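Long-range contacts in beta-N-acetylglucosaminidase (Thermotoga maritima, PDB 3WO8), which probably catalyses the hydrolysis of terminal non-reducing N-acetyl-D-hexosamine residues in N-acetyl-beta-D-hexosaminides: residues R105-A110 with E159-G164; H153-C158 with R206-R211; I352-E357 with F388-N393. One frame throughout, in Å; residues are numbered along the deposited sequence.

Contact 1 (R105-A110 with E159-G164)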
ATOM      1  N   ARG B 105     -16.029   2.585   9.324  1.00 38.72           N
ATOM      2  CA  ARG B 105     -14.969   1.592   9.475  1.00 39.06           C
ATOM      3  C   ARG B 105     -13.878   1.798   8.444  1.00 39.76           C
ATOM      4  O   ARG B 105     -12.701   1.876   8.803  1.00 39.48           O
ATOM      5  CB  ARG B 105     -15.564   0.185   9.312  1.00 42.36           C
ATOM      6  CG  ARG B 105     -15.136  -0.778  10.392  1.00 45.87           C
ATOM      7  CD  ARG B 105     -14.173  -1.872   9.953  1.00 43.25           C
ATOM      8  NE  ARG B 105     -14.812  -3.190   9.966  1.00 42.54           N
ATOM      9  CZ  ARG B 105     -14.154  -4.346  10.071  1.00 45.53           C
ATOM     10  NH1 ARG B 105     -14.825  -5.478  10.050  1.00 47.95           N
ATOM     11  NH2 ARG B 105     -12.826  -4.389  10.159  1.00 47.03           N
ATOM     12  N   TYR B 106     -14.285   1.887   7.169  1.00 36.96           N
ATOM     13  CA  TYR B 106     -13.351   2.101   6.061  1.00 39.53           C
ATOM     14  C   TYR B 106     -12.583   3.407   6.259  1.00 43.39           C
ATOM     15  O   TYR B 106     -11.325   3.418   6.285  1.00 40.57           O
ATOM     16  CB  TYR B 106     -14.080   2.155   4.725  1.00 40.04           C
ATOM     17  CG  TYR B 106     -13.215   2.733   3.633  1.00 41.27           C
ATOM     18  CD1 TYR B 106     -12.165   1.991   3.073  1.00 44.56           C
ATOM     19  CD2 TYR B 106     -13.422   4.020   3.177  1.00 42.03           C
ATOM     20  CE1 TYR B 106     -11.338   2.527   2.090  1.00 45.10           C
ATOM     21  CE2 TYR B 106     -12.603   4.569   2.204  1.00 45.11           C
ATOM     22  CZ  TYR B 106     -11.557   3.840   1.660  1.00 45.19           C
ATOM     23  OH  TYR B 106     -10.771   4.441   0.684  1.00 41.01           O
ATOM     24  N   SER B 107     -13.364   4.486   6.431  1.00 40.50           N
ATOM     25  CA  SER B 107     -12.825   5.816   6.616  1.00 39.68           C
ATOM     26  C   SER B 107     -11.796   5.832   7.689  1.00 38.00           C
ATOM     27  O   SER B 107     -10.765   6.480   7.527  1.00 40.10           O
ATOM     28  CB  SER B 107     -13.925   6.807   6.926  1.00 37.64           C
ATOM     29  OG  SER B 107     -14.922   6.710   5.925  1.00 40.26           O
ATOM     30  N   ARG B 108     -12.034   5.090   8.762  1.00 38.77           N
ATOM     31  CA  ARG B 108     -11.080   5.034   9.863  1.00 42.14           C
ATOM     32  C   ARG B 108      -9.779   4.318   9.461  1.00 41.57           C
ATOM     33  O   ARG B 108      -8.648   4.816   9.756  1.00 36.33           O
ATOM     34  CB  ARG B 108     -11.710   4.339  11.054  1.00 51.33           C
ATOM     35  CG  ARG B 108     -10.901   4.412  12.352  1.00 58.07           C
ATOM     36  CD  ARG B 108     -11.497   3.444  13.372  1.00 69.88           C
ATOM     37  NE  ARG B 108     -10.743   3.362  14.628  1.00 80.74           N
ATOM     38  CZ  ARG B 108     -11.267   3.067  15.830  1.00 93.55           C
ATOM     39  NH1 ARG B 108     -10.471   3.026  16.894  1.00 95.86           N
ATOM     40  NH2 ARG B 108     -12.575   2.821  15.995  1.00 89.26           N
ATOM     41  N   VAL B 109      -9.906   3.171   8.788  1.00 36.08           N
ATOM     42  CA  VAL B 109      -8.678   2.494   8.399  1.00 38.62           C
ATOM     43  C   VAL B 109      -7.953   3.337   7.368  1.00 35.58           C
ATOM     44  O   VAL B 109      -6.714   3.432   7.387  1.00 38.06           O
ATOM     45  CB  VAL B 109      -8.819   1.012   7.905  1.00 41.24           C
ATOM     46  CG1 VAL B 109     -10.085   0.328   8.395  1.00 41.65           C
ATOM     47  CG2 VAL B 109      -8.709   0.887   6.407  1.00 40.24           C
ATOM     48  N   ALA B 110      -8.712   3.948   6.463  1.00 31.69           N
ATOM     49  CA  ALA B 110      -8.101   4.825   5.450  1.00 31.03           C
ATOM     50  C   ALA B 110      -7.406   5.994   6.105  1.00 30.95           C
ATOM     51  O   ALA B 110      -6.243   6.297   5.821  1.00 30.73           O
ATOM     52  CB  ALA B 110      -9.151   5.333   4.509  1.00 32.49           C
ATOM     53  N   GLU B 159     -16.496  11.179  10.537  1.00 48.22           N
ATOM     54  CA  GLU B 159     -16.129  10.659  11.862  1.00 52.46           C
ATOM     55  C   GLU B 159     -14.965   9.685  11.748  1.00 49.42           C
ATOM     56  O   GLU B 159     -13.965   9.815  12.473  1.00 39.43           O
ATOM     57  CB  GLU B 159     -17.311   9.934  12.520  1.00 62.15           C
ATOM     58  CG  GLU B 159     -18.433  10.850  13.022  1.00 70.09           C
ATOM     59  CD  GLU B 159     -19.775  10.141  13.227  1.00 76.66           C
ATOM     60  OE1 GLU B 159     -19.808   8.884  13.263  1.00 80.17           O
ATOM     61  OE2 GLU B 159     -20.805  10.852  13.339  1.00 78.50           O
ATOM     62  N   GLY B 160     -15.108   8.723  10.823  1.00 44.48           N
ATOM     63  CA  GLY B 160     -14.054   7.733  10.547  1.00 43.32           C
ATOM     64  C   GLY B 160     -12.696   8.370  10.281  1.00 43.59           C
ATOM     65  O   GLY B 160     -11.695   8.068  10.947  1.00 45.47           O
ATOM     66  N   TYR B 161     -12.664   9.299   9.334  1.00 40.46           N
ATOM     67  CA  TYR B 161     -11.413   9.917   8.960  1.00 38.52           C
ATOM     68  C   TYR B 161     -10.820  10.692  10.133  1.00 37.47           C
ATOM     69  O   TYR B 161      -9.607  10.757  10.304  1.00 38.48           O
ATOM     70  CB  TYR B 161     -11.608  10.868   7.776  1.00 39.89           C
ATOM     71  CG  TYR B 161     -11.794  10.235   6.407  1.00 39.58           C
ATOM     72  CD1 TYR B 161     -10.749   9.568   5.770  1.00 36.86           C
ATOM     73  CD2 TYR B 161     -13.011  10.338   5.721  1.00 42.54           C
ATOM     74  CE1 TYR B 161     -10.926   8.994   4.504  1.00 37.18           C
ATOM     75  CE2 TYR B 161     -13.196   9.752   4.457  1.00 40.21           C
ATOM     76  CZ  TYR B 161     -12.148   9.083   3.852  1.00 36.16           C
ATOM     77  OH  TYR B 161     -12.299   8.537   2.594  1.00 32.11           O
ATOM     78  N   LEU B 162     -11.653  11.333  10.926  1.00 39.23           N
ATOM     79  CA  LEU B 162     -11.090  12.094  12.055  1.00 42.23           C
ATOM     80  C   LEU B 162     -10.567  11.147  13.119  1.00 39.84           C
ATOM     81  O   LEU B 162      -9.521  11.412  13.715  1.00 36.93           O
ATOM     82  CB  LEU B 162     -12.105  13.032  12.686  1.00 44.72           C
ATOM     83  CG  LEU B 162     -12.556  14.153  11.764  1.00 49.35           C
ATOM     84  CD1 LEU B 162     -14.068  14.356  11.854  1.00 49.18           C
ATOM     85  CD2 LEU B 162     -11.777  15.430  12.096  1.00 49.72           C
ATOM     86  N   GLU B 163     -11.290  10.047  13.352  1.00 39.18           N
ATOM     87  CA  GLU B 163     -10.882   9.098  14.366  1.00 40.15           C
ATOM     88  C   GLU B 163      -9.497   8.631  13.940  1.00 39.54           C
ATOM     89  O   GLU B 163      -8.605   8.554  14.763  1.00 34.66           O
ATOM     90  CB  GLU B 163     -11.863   7.911  14.462  1.00 51.52           C
ATOM     91  CG  GLU B 163     -12.215   7.403  15.871  1.00 64.71           C
ATOM     92  CD  GLU B 163     -11.009   7.214  16.798  1.00 76.67           C
ATOM     93  OE1 GLU B 163     -10.418   6.103  16.801  1.00 77.78           O
ATOM     94  OE2 GLU B 163     -10.669   8.177  17.541  1.00 80.10           O
ATOM     95  N   GLY B 164      -9.320   8.369  12.635  1.00 40.71           N
ATOM     96  CA  GLY B 164      -8.050   7.832  12.091  1.00 39.59           C
ATOM     97  C   GLY B 164      -6.874   8.801  12.095  1.00 39.03           C
ATOM     98  O   GLY B 164      -5.698   8.404  12.148  1.00 38.42           O
TER
HETATM   99  O   HOH W   1     -10.182   7.160   1.577  1.00 30.58           O

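Contact 2 (H153-C158 with R206-R211)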
ATOM      1  N   HIS B 153     -24.081   8.401   5.673  1.00 52.89           N
ATOM      2  CA  HIS B 153     -22.778   7.885   5.299  1.00 49.51           C
ATOM      3  C   HIS B 153     -21.713   8.981   5.372  1.00 45.56           C
ATOM      4  O   HIS B 153     -20.606   8.752   5.895  1.00 45.91           O
ATOM      5  CB  HIS B 153     -22.853   7.222   3.956  1.00 49.58           C
ATOM      6  CG  HIS B 153     -23.562   5.909   3.996  1.00 52.53           C
ATOM      7  ND1 HIS B 153     -24.931   5.802   3.912  1.00 55.77           N
ATOM      8  CD2 HIS B 153     -23.094   4.644   4.103  1.00 57.22           C
ATOM      9  CE1 HIS B 153     -25.276   4.526   3.948  1.00 56.46           C
ATOM     10  NE2 HIS B 153     -24.180   3.801   4.066  1.00 57.59           N
ATOM     11  N   GLY B 154     -22.073  10.186   4.935  1.00 41.13           N
ATOM     12  CA  GLY B 154     -21.149  11.305   4.964  1.00 39.15           C
ATOM     13  C   GLY B 154     -20.586  11.633   6.338  1.00 38.53           C
ATOM     14  O   GLY B 154     -19.367  11.972   6.499  1.00 37.20           O
ATOM     15  N   ALA B 155     -21.466  11.568   7.337  1.00 37.30           N
ATOM     16  CA  ALA B 155     -21.059  11.971   8.678  1.00 38.33           C
ATOM     17  C   ALA B 155     -20.276  10.840   9.268  1.00 39.32           C
ATOM     18  O   ALA B 155     -19.193  11.058   9.811  1.00 38.24           O
ATOM     19  CB  ALA B 155     -22.242  12.336   9.559  1.00 38.09           C
ATOM     20  N   ARG B 156     -20.777   9.623   9.092  1.00 39.52           N
ATOM     21  CA  ARG B 156     -19.988   8.444   9.516  1.00 45.88           C
ATOM     22  C   ARG B 156     -18.571   8.477   8.916  1.00 43.67           C
ATOM     23  O   ARG B 156     -17.588   8.195   9.601  1.00 44.36           O
ATOM     24  CB  ARG B 156     -20.688   7.145   9.125  1.00 52.07           C
ATOM     25  CG  ARG B 156     -22.102   7.003   9.684  1.00 56.50           C
ATOM     26  CD  ARG B 156     -22.206   6.241  10.998  1.00 57.31           C
ATOM     27  NE  ARG B 156     -21.183   6.590  11.991  1.00 60.07           N
ATOM     28  CZ  ARG B 156     -20.697   5.718  12.893  1.00 67.00           C
ATOM     29  NH1 ARG B 156     -21.135   4.447  12.939  1.00 63.08           N
ATOM     30  NH2 ARG B 156     -19.753   6.102  13.747  1.00 64.38           N
ATOM     31  N   ALA B 157     -18.477   8.876   7.650  1.00 40.83           N
ATOM     32  CA  ALA B 157     -17.206   8.940   6.963  1.00 42.32           C
ATOM     33  C   ALA B 157     -16.314   9.996   7.551  1.00 43.64           C
ATOM     34  O   ALA B 157     -15.107   9.787   7.771  1.00 38.08           O
ATOM     35  CB  ALA B 157     -17.436   9.244   5.502  1.00 45.93           C
ATOM     36  N   CYS B 158     -16.903  11.157   7.803  1.00 44.83           N
ATOM     37  CA  CYS B 158     -16.110  12.224   8.369  1.00 44.69           C
ATOM     38  C   CYS B 158     -15.612  11.793   9.753  1.00 45.77           C
ATOM     39  O   CYS B 158     -14.429  11.982  10.082  1.00 46.03           O
ATOM     40  CB  CYS B 158     -16.906  13.516   8.404  1.00 48.45           C
ATOM     41  SG  CYS B 158     -17.194  14.282   6.782  1.00 43.05           S
ATOM     42  N   ARG B 206     -25.524  19.867   5.692  1.00 48.91           N
ATOM     43  CA  ARG B 206     -26.064  20.366   6.945  1.00 49.84           C
ATOM     44  C   ARG B 206     -25.796  19.360   8.013  1.00 45.94           C
ATOM     45  O   ARG B 206     -25.328  19.709   9.087  1.00 45.74           O
ATOM     46  CB  ARG B 206     -27.586  20.573   6.853  1.00 52.95           C
ATOM     47  CG  ARG B 206     -28.038  21.358   5.638  1.00 52.07           C
ATOM     48  CD  ARG B 206     -29.349  22.050   5.826  1.00 50.27           C
ATOM     49  NE  ARG B 206     -30.502  21.360   5.246  1.00 50.45           N
ATOM     50  CZ  ARG B 206     -31.571  20.969   5.933  1.00 48.20           C
ATOM     51  NH1 ARG B 206     -31.618  21.155   7.232  1.00 50.55           N
ATOM     52  NH2 ARG B 206     -32.600  20.393   5.325  1.00 50.03           N
ATOM     53  N   LYS B 207     -26.129  18.109   7.724  1.00 50.54           N
ATOM     54  CA  LYS B 207     -25.983  17.042   8.715  1.00 57.24           C
ATOM     55  C   LYS B 207     -24.531  16.891   9.160  1.00 52.81           C
ATOM     56  O   LYS B 207     -24.261  16.948  10.369  1.00 51.98           O
ATOM     57  CB  LYS B 207     -26.614  15.721   8.257  1.00 61.84           C
ATOM     58  CG  LYS B 207     -28.054  15.533   8.754  1.00 72.35           C
ATOM     59  CD  LYS B 207     -28.983  16.749   8.525  1.00 76.94           C
ATOM     60  CE  LYS B 207     -30.305  16.703   9.328  1.00 75.02           C
ATOM     61  NZ  LYS B 207     -30.443  17.817  10.308  1.00 66.72           N
ATOM     62  N   VAL B 208     -23.595  16.777   8.221  1.00 44.88           N
ATOM     63  CA  VAL B 208     -22.182  16.665   8.623  1.00 44.89           C
ATOM     64  C   VAL B 208     -21.722  17.894   9.374  1.00 44.97           C
ATOM     65  O   VAL B 208     -20.997  17.790  10.373  1.00 44.77           O
ATOM     66  CB  VAL B 208     -21.217  16.422   7.432  1.00 43.41           C
ATOM     67  CG1 VAL B 208     -19.749  16.416   7.883  1.00 42.30           C
ATOM     68  CG2 VAL B 208     -21.549  15.113   6.746  1.00 42.02           C
ATOM     69  N   LEU B 209     -22.132  19.065   8.888  1.00 51.41           N
ATOM     70  CA  LEU B 209     -21.506  20.329   9.317  1.00 50.67           C
ATOM     71  C   LEU B 209     -21.891  20.771  10.721  1.00 51.43           C
ATOM     72  O   LEU B 209     -21.088  21.398  11.405  1.00 46.41           O
ATOM     73  CB  LEU B 209     -21.742  21.455   8.296  1.00 49.05           C
ATOM     74  CG  LEU B 209     -20.754  21.461   7.134  1.00 48.41           C
ATOM     75  CD1 LEU B 209     -21.150  22.475   6.083  1.00 46.07           C
ATOM     76  CD2 LEU B 209     -19.337  21.741   7.627  1.00 49.35           C
ATOM     77  N   GLU B 210     -23.105  20.441  11.149  1.00 55.96           N
ATOM     78  CA  GLU B 210     -23.531  20.767  12.510  1.00 67.64           C
ATOM     79  C   GLU B 210     -23.234  19.656  13.538  1.00 69.73           C
ATOM     80  O   GLU B 210     -23.420  19.847  14.738  1.00 65.13           O
ATOM     81  CB  GLU B 210     -25.004  21.198  12.518  1.00 77.45           C
ATOM     82  CG  GLU B 210     -26.033  20.098  12.257  1.00 78.84           C
ATOM     83  CD  GLU B 210     -27.252  20.602  11.477  1.00 82.02           C
ATOM     84  OE1 GLU B 210     -27.288  21.795  11.055  1.00 64.47           O
ATOM     85  OE2 GLU B 210     -28.177  19.779  11.263  1.00 90.29           O
ATOM     86  N   ARG B 211     -22.743  18.518  13.058  1.00 72.31           N
ATOM     87  CA  ARG B 211     -22.234  17.474  13.927  1.00 76.95           C
ATOM     88  C   ARG B 211     -20.703  17.530  14.100  1.00 78.91           C
ATOM     89  O   ARG B 211     -20.196  17.133  15.151  1.00 85.86           O
ATOM     90  CB  ARG B 211     -22.671  16.102  13.407  1.00 82.97           C
ATOM     91  CG  ARG B 211     -24.160  15.831  13.599  1.00 90.43           C
ATOM     92  CD  ARG B 211     -24.639  14.556  12.900  1.00 93.53           C
ATOM     93  NE  ARG B 211     -23.949  13.341  13.360  1.00100.02           N
ATOM     94  CZ  ARG B 211     -24.260  12.092  12.986  1.00 98.55           C
ATOM     95  NH1 ARG B 211     -23.559  11.060  13.465  1.00 96.58           N
ATOM     96  NH2 ARG B 211     -25.260  11.858  12.134  1.00 86.14           N
TER

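Contact 3 (I352-E357 with F388-N393)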
ATOM      1  N   ILE B 352      30.998  15.580  -6.408  1.00 81.03           N
ATOM      2  CA  ILE B 352      31.403  15.356  -7.815  1.00 85.19           C
ATOM      3  C   ILE B 352      30.721  16.395  -8.687  1.00 82.76           C
ATOM      4  O   ILE B 352      29.568  16.767  -8.436  1.00 71.36           O
ATOM      5  CB  ILE B 352      31.067  13.935  -8.337  1.00 86.46           C
ATOM      6  CG1 ILE B 352      31.763  12.858  -7.496  1.00 83.84           C
ATOM      7  CG2 ILE B 352      31.539  13.765  -9.776  1.00 91.99           C
ATOM      8  CD1 ILE B 352      31.023  11.546  -7.447  1.00 80.98           C
ATOM      9  N   ASP B 353      31.454  16.881  -9.690  1.00 90.33           N
ATOM     10  CA  ASP B 353      30.935  17.916 -10.586  1.00 93.51           C
ATOM     11  C   ASP B 353      29.864  17.256 -11.432  1.00 89.21           C
ATOM     12  O   ASP B 353      30.088  16.176 -12.007  1.00 77.35           O
ATOM     13  CB  ASP B 353      32.029  18.509 -11.497  1.00 99.35           C
ATOM     14  CG  ASP B 353      33.029  19.427 -10.751  1.00 98.73           C
ATOM     15  OD1 ASP B 353      32.869  19.727  -9.545  1.00 83.74           O
ATOM     16  OD2 ASP B 353      33.998  19.866 -11.407  1.00102.50           O
ATOM     17  N   HIS B 354      28.692  17.887 -11.466  1.00 85.17           N
ATOM     18  CA  HIS B 354      27.621  17.414 -12.301  1.00 84.30           C
ATOM     19  C   HIS B 354      28.118  17.594 -13.749  1.00 83.55           C
ATOM     20  O   HIS B 354      28.182  18.701 -14.281  1.00 80.18           O
ATOM     21  CB  HIS B 354      26.298  18.142 -12.015  1.00 86.38           C
ATOM     22  CG  HIS B 354      25.371  18.181 -13.197  1.00106.06           C
ATOM     23  ND1 HIS B 354      24.978  19.360 -13.800  1.00113.16           N
ATOM     24  CD2 HIS B 354      24.797  17.186 -13.917  1.00116.88           C
ATOM     25  CE1 HIS B 354      24.188  19.089 -14.825  1.00113.06           C
ATOM     26  NE2 HIS B 354      24.065  17.777 -14.922  1.00114.82           N
ATOM     27  N   THR B 355      28.534  16.481 -14.343  1.00 78.46           N
ATOM     28  CA  THR B 355      28.862  16.418 -15.746  1.00 72.46           C
ATOM     29  C   THR B 355      27.564  16.399 -16.533  1.00 73.55           C
ATOM     30  O   THR B 355      26.473  16.307 -15.981  1.00 70.58           O
ATOM     31  CB  THR B 355      29.639  15.135 -16.060  1.00 71.92           C
ATOM     32  OG1 THR B 355      28.874  13.997 -15.640  1.00 68.83           O
ATOM     33  CG2 THR B 355      30.965  15.126 -15.343  1.00 73.05           C
ATOM     34  N   SER B 356      27.668  16.459 -17.840  1.00 79.18           N
ATOM     35  CA  SER B 356      26.457  16.479 -18.649  1.00 83.94           C
ATOM     36  C   SER B 356      25.807  15.083 -18.766  1.00 76.08           C
ATOM     37  O   SER B 356      24.565  14.924 -18.795  1.00 69.92           O
ATOM     38  CB  SER B 356      26.784  17.037 -20.028  1.00 88.81           C
ATOM     39  OG  SER B 356      25.590  17.346 -20.706  1.00 97.89           O
ATOM     40  N   GLU B 357      26.656  14.071 -18.855  1.00 66.98           N
ATOM     41  CA  GLU B 357      26.159  12.719 -18.956  1.00 65.69           C
ATOM     42  C   GLU B 357      26.885  11.790 -18.016  1.00 55.82           C
ATOM     43  O   GLU B 357      28.086  11.953 -17.736  1.00 49.38           O
ATOM     44  CB  GLU B 357      26.234  12.188 -20.399  1.00 71.19           C
ATOM     45  CG  GLU B 357      27.577  11.603 -20.813  1.00 73.96           C
ATOM     46  CD  GLU B 357      27.763  10.131 -20.450  1.00 75.29           C
ATOM     47  OE1 GLU B 357      26.898   9.305 -20.836  1.00 63.89           O
ATOM     48  OE2 GLU B 357      28.807   9.809 -19.817  1.00 74.58           O
ATOM     49  N   PHE B 388      18.893  13.686 -11.867  1.00 48.11           N
ATOM     50  CA  PHE B 388      20.090  14.518 -11.698  1.00 45.10           C
ATOM     51  C   PHE B 388      21.020  14.641 -12.917  1.00 44.43           C
ATOM     52  O   PHE B 388      22.064  15.266 -12.824  1.00 43.31           O
ATOM     53  CB  PHE B 388      20.934  13.914 -10.587  1.00 46.49           C
ATOM     54  CG  PHE B 388      20.169  13.560  -9.362  1.00 47.76           C
ATOM     55  CD1 PHE B 388      19.981  14.489  -8.362  1.00 47.91           C
ATOM     56  CD2 PHE B 388      19.655  12.280  -9.194  1.00 51.83           C
ATOM     57  CE1 PHE B 388      19.280  14.162  -7.213  1.00 51.65           C
ATOM     58  CE2 PHE B 388      18.958  11.935  -8.046  1.00 54.73           C
ATOM     59  CZ  PHE B 388      18.765  12.883  -7.053  1.00 55.29           C
ATOM     60  N   PHE B 389      20.689  13.989 -14.022  1.00 46.29           N
ATOM     61  CA  PHE B 389      21.455  14.082 -15.265  1.00 46.94           C
ATOM     62  C   PHE B 389      20.551  14.177 -16.509  1.00 52.43           C
ATOM     63  O   PHE B 389      19.508  13.501 -16.630  1.00 52.13           O
ATOM     64  CB  PHE B 389      22.368  12.893 -15.395  1.00 46.30           C
ATOM     65  CG  PHE B 389      23.375  12.813 -14.317  1.00 50.05           C
ATOM     66  CD1 PHE B 389      23.049  12.282 -13.098  1.00 48.64           C
ATOM     67  CD2 PHE B 389      24.665  13.303 -14.515  1.00 54.33           C
ATOM     68  CE1 PHE B 389      23.991  12.220 -12.094  1.00 49.22           C
ATOM     69  CE2 PHE B 389      25.609  13.248 -13.512  1.00 50.89           C
ATOM     70  CZ  PHE B 389      25.269  12.702 -12.303  1.00 51.83           C
ATOM     71  N   GLU B 390      20.989  15.005 -17.452  1.00 63.85           N
ATOM     72  CA  GLU B 390      20.185  15.305 -18.658  1.00 68.10           C
ATOM     73  C   GLU B 390      20.455  14.301 -19.780  1.00 56.17           C
ATOM     74  O   GLU B 390      19.705  14.232 -20.759  1.00 54.96           O
ATOM     75  CB  GLU B 390      20.419  16.747 -19.123  1.00 78.33           C
ATOM     76  CG  GLU B 390      21.884  17.129 -19.293  1.00 86.42           C
ATOM     77  CD  GLU B 390      22.103  18.624 -19.165  1.00101.62           C
ATOM     78  OE1 GLU B 390      21.659  19.217 -18.155  1.00101.77           O
ATOM     79  OE2 GLU B 390      22.732  19.211 -20.073  1.00115.22           O
ATOM     80  N   VAL B 391      21.539  13.537 -19.619  1.00 48.27           N
ATOM     81  CA  VAL B 391      21.845  12.436 -20.518  1.00 46.44           C
ATOM     82  C   VAL B 391      22.503  11.244 -19.804  1.00 42.08           C
ATOM     83  O   VAL B 391      23.330  11.410 -18.923  1.00 37.86           O
ATOM     84  CB  VAL B 391      22.764  12.911 -21.660  1.00 44.12           C
ATOM     85  CG1 VAL B 391      22.783  11.889 -22.775  1.00 41.94           C
ATOM     86  CG2 VAL B 391      22.316  14.269 -22.184  1.00 42.88           C
ATOM     87  N   GLU B 392      22.141  10.042 -20.216  1.00 41.97           N
ATOM     88  CA  GLU B 392      22.619   8.858 -19.560  1.00 46.10           C
ATOM     89  C   GLU B 392      22.659   7.659 -20.501  1.00 47.04           C
ATOM     90  O   GLU B 392      21.697   7.371 -21.200  1.00 55.58           O
ATOM     91  CB  GLU B 392      21.845   8.570 -18.262  1.00 50.21           C
ATOM     92  CG  GLU B 392      20.352   8.361 -18.353  1.00 55.35           C
ATOM     93  CD  GLU B 392      19.729   7.760 -17.077  1.00 60.95           C
ATOM     94  OE1 GLU B 392      19.559   6.522 -17.046  1.00 68.63           O
ATOM     95  OE2 GLU B 392      19.390   8.494 -16.115  1.00 54.38           O
ATOM     96  N   ASN B 393      23.836   7.034 -20.575  1.00 47.73           N
ATOM     97  CA  ASN B 393      24.022   5.775 -21.284  1.00 46.67           C
ATOM     98  C   ASN B 393      23.884   4.644 -20.267  1.00 40.86           C
ATOM     99  O   ASN B 393      24.673   4.520 -19.374  1.00 42.82           O
ATOM    100  CB  ASN B 393      25.390   5.706 -22.009  1.00 43.03           C
ATOM    101  CG  ASN B 393      25.651   4.326 -22.675  1.00 44.55           C
ATOM    102  OD1 ASN B 393      24.715   3.573 -23.011  1.00 46.95           O
ATOM    103  ND2 ASN B 393      26.930   4.001 -22.881  1.00 43.68           N
TER

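Contact 1 (R105-A110 with E159-G164)
Ser107 and Arg108 press against Gly160 where two helices of the TIM barrel's outer layer, 100-117 and 147-164, run side by side in nearly the same direction. Their axes, taken over the short segments, come within 6.7 Å at a crossing of -30°, unusually close for helices, and glycine makes this possible. At Gly160 a methyl group would collide with Ser107 CB, and at Gly164 it would strike the carbonyl oxygen of Arg108. Backbone therefore meets backbone directly: Arg108 CA lies 3.3 Å from Gly160 O, a CA-H...O contact.

Aromatic packing comes from Tyr161. Its CA-CB bond leads away from the neighbouring helix, but with CG anti to the carbonyl carbon (chi1 -75°) the ring swings back alongside Ser107. There Ser107 CB sits over one face, 3.9 Å from the ring centroid, in a CH-pi contact, and Ala110 CB touches CE1. Serine is small enough for this tight seam, and its OG is satisfied within its own helix by Thr103 O.

Charge is kept for the solvent-facing side. Arg108, extended from CG to NE, runs beside Glu163, and their NH1 and OE1 form a salt bridge of 3.1 Å. Because the oxygen lies over one guanidinium face, well out of plane, no N-H points at it and the attraction is between charges; the planes stand 84° apart.

On the buried side, polar ends are joined by water. One molecule gives a hydrogen to Tyr106 OH at 2.9 Å and also bonds Tyr161 OH at 2.7 Å, lying at the edge of the Tyr161 ring, in its plane.

Contact 2 (H153-C158 with R206-R211)
Val208 fits its two methyl groups against Gly154, Ala155 and Cys158, joining helices 147-164 and 203-211 on the outside of the TIM barrel. The segment axes approach to 8.7 Å and cross at -36°, and the nearest CA atoms belong to Ala155 and Val208. Beta-branched valine suits the site because its branches can serve two neighbours at once. CG1, anti to the backbone N (chi1 176°), reaches Cys158 SG at 3.5 Å, while CG2 lies over the backbone between Gly154 C and Ala155 N, 3.6 Å from each of them. Gly154 helps by its lack of a side chain, since a CB there would crowd CG2. An alanine at Val208 is likely to open a gap over the Gly154-Ala155 peptide and leave Cys158 SG without its methyl partner.

Ala155 is the second main participant. Its single methyl points at the other helix and is shared, with Val208 CG2 4.0 Å from CB and the guanidinium of Arg211 laid across it. A short side chain is what lets both partners come so near.

Arg211 closes the exposed edge of the contact. Its chain bends at chi3 (59°), which folds the flat group back over Ala155, and its charge is met beyond the two segments: NH1 forms a salt bridge with Glu159, one turn further along helix 147-164. Glu159 also pairs with Arg156, so one carboxylate stands between two arginines and probably offsets their mutual repulsion. One face of the guanidinium meanwhile covers Ala155 CB, which lies over its centre, 3.9 Å above the plane.

Contact 3 (I352-E357 with F388-N393)
His354 turns the edge of its imidazole toward the face of the Phe389 ring, an offset edge-to-face pair with centroids 5.6 Å apart and planes at 63°. The touching atom is CD2, which approaches Phe389 CD2 at 3.9 Å and lies near Phe388 O. With CG anti to the backbone N (chi1 153°), the histidine ring reaches across to the second segment, and Glu390 OE1 lies at another part of the same ring's edge, near CE1. Histidine, aromatic yet polar, suits this exposed margin, whereas the larger apolar ring of Phe389 is buried and passes obliquely by Thr355, its CD2 near Thr355 O and its CE2 near Thr355 OG1.

Within its own segment Thr355 OG1 also gives a hydrogen bond of 3.0 Å to Glu357 O, coming from well above the carbonyl plane, and so probably steadies the loop just before the strand. Polar links across the contact are slight. Ser356 OG bonds weakly to Glu390 OE2, and Val391 N bonds weakly to Ser356 O at 3.4 Å, with a bent N-H...O angle of 131°.

Beyond this point the two segments draw together. Glu357 CA makes a CA-H...O contact of 3.1 Å with Val391 O, and Glu357 CB meets Val391 CB at 3.8 Å. Glu357 OE2 accepts a hydrogen bond from Asp409 N, outside the two segments.

The contact lies where parallel strands 357-363 and 391-397 begin, at one margin of the C-terminal domain's mixed sheet; helix 374-385 connects them in a beta-alpha-beta crossover, and Phe389 packs on Val358 of the first strand.

In the fold
Contacts 1 and 2 are buried and share helix 147-164, which packs against helix 100-117 in one and helix 203-211 in the other, tying together three outer helices of the TIM barrel. Their centres are 13 Å apart, and the Glu159-Arg211 salt bridge runs between them. Both rely on small residues to bring helices close and put charged groups at the exposed edge, but contact 1 adds aromatic and water-mediated links where contact 2 is mainly aliphatic. Contact 3, a surface contact in the C-terminal domain, lies about 45 Å from contact 1 between centres; its own links are an aromatic pair and weak polar bonds, while the regular strand pairing begins next to it.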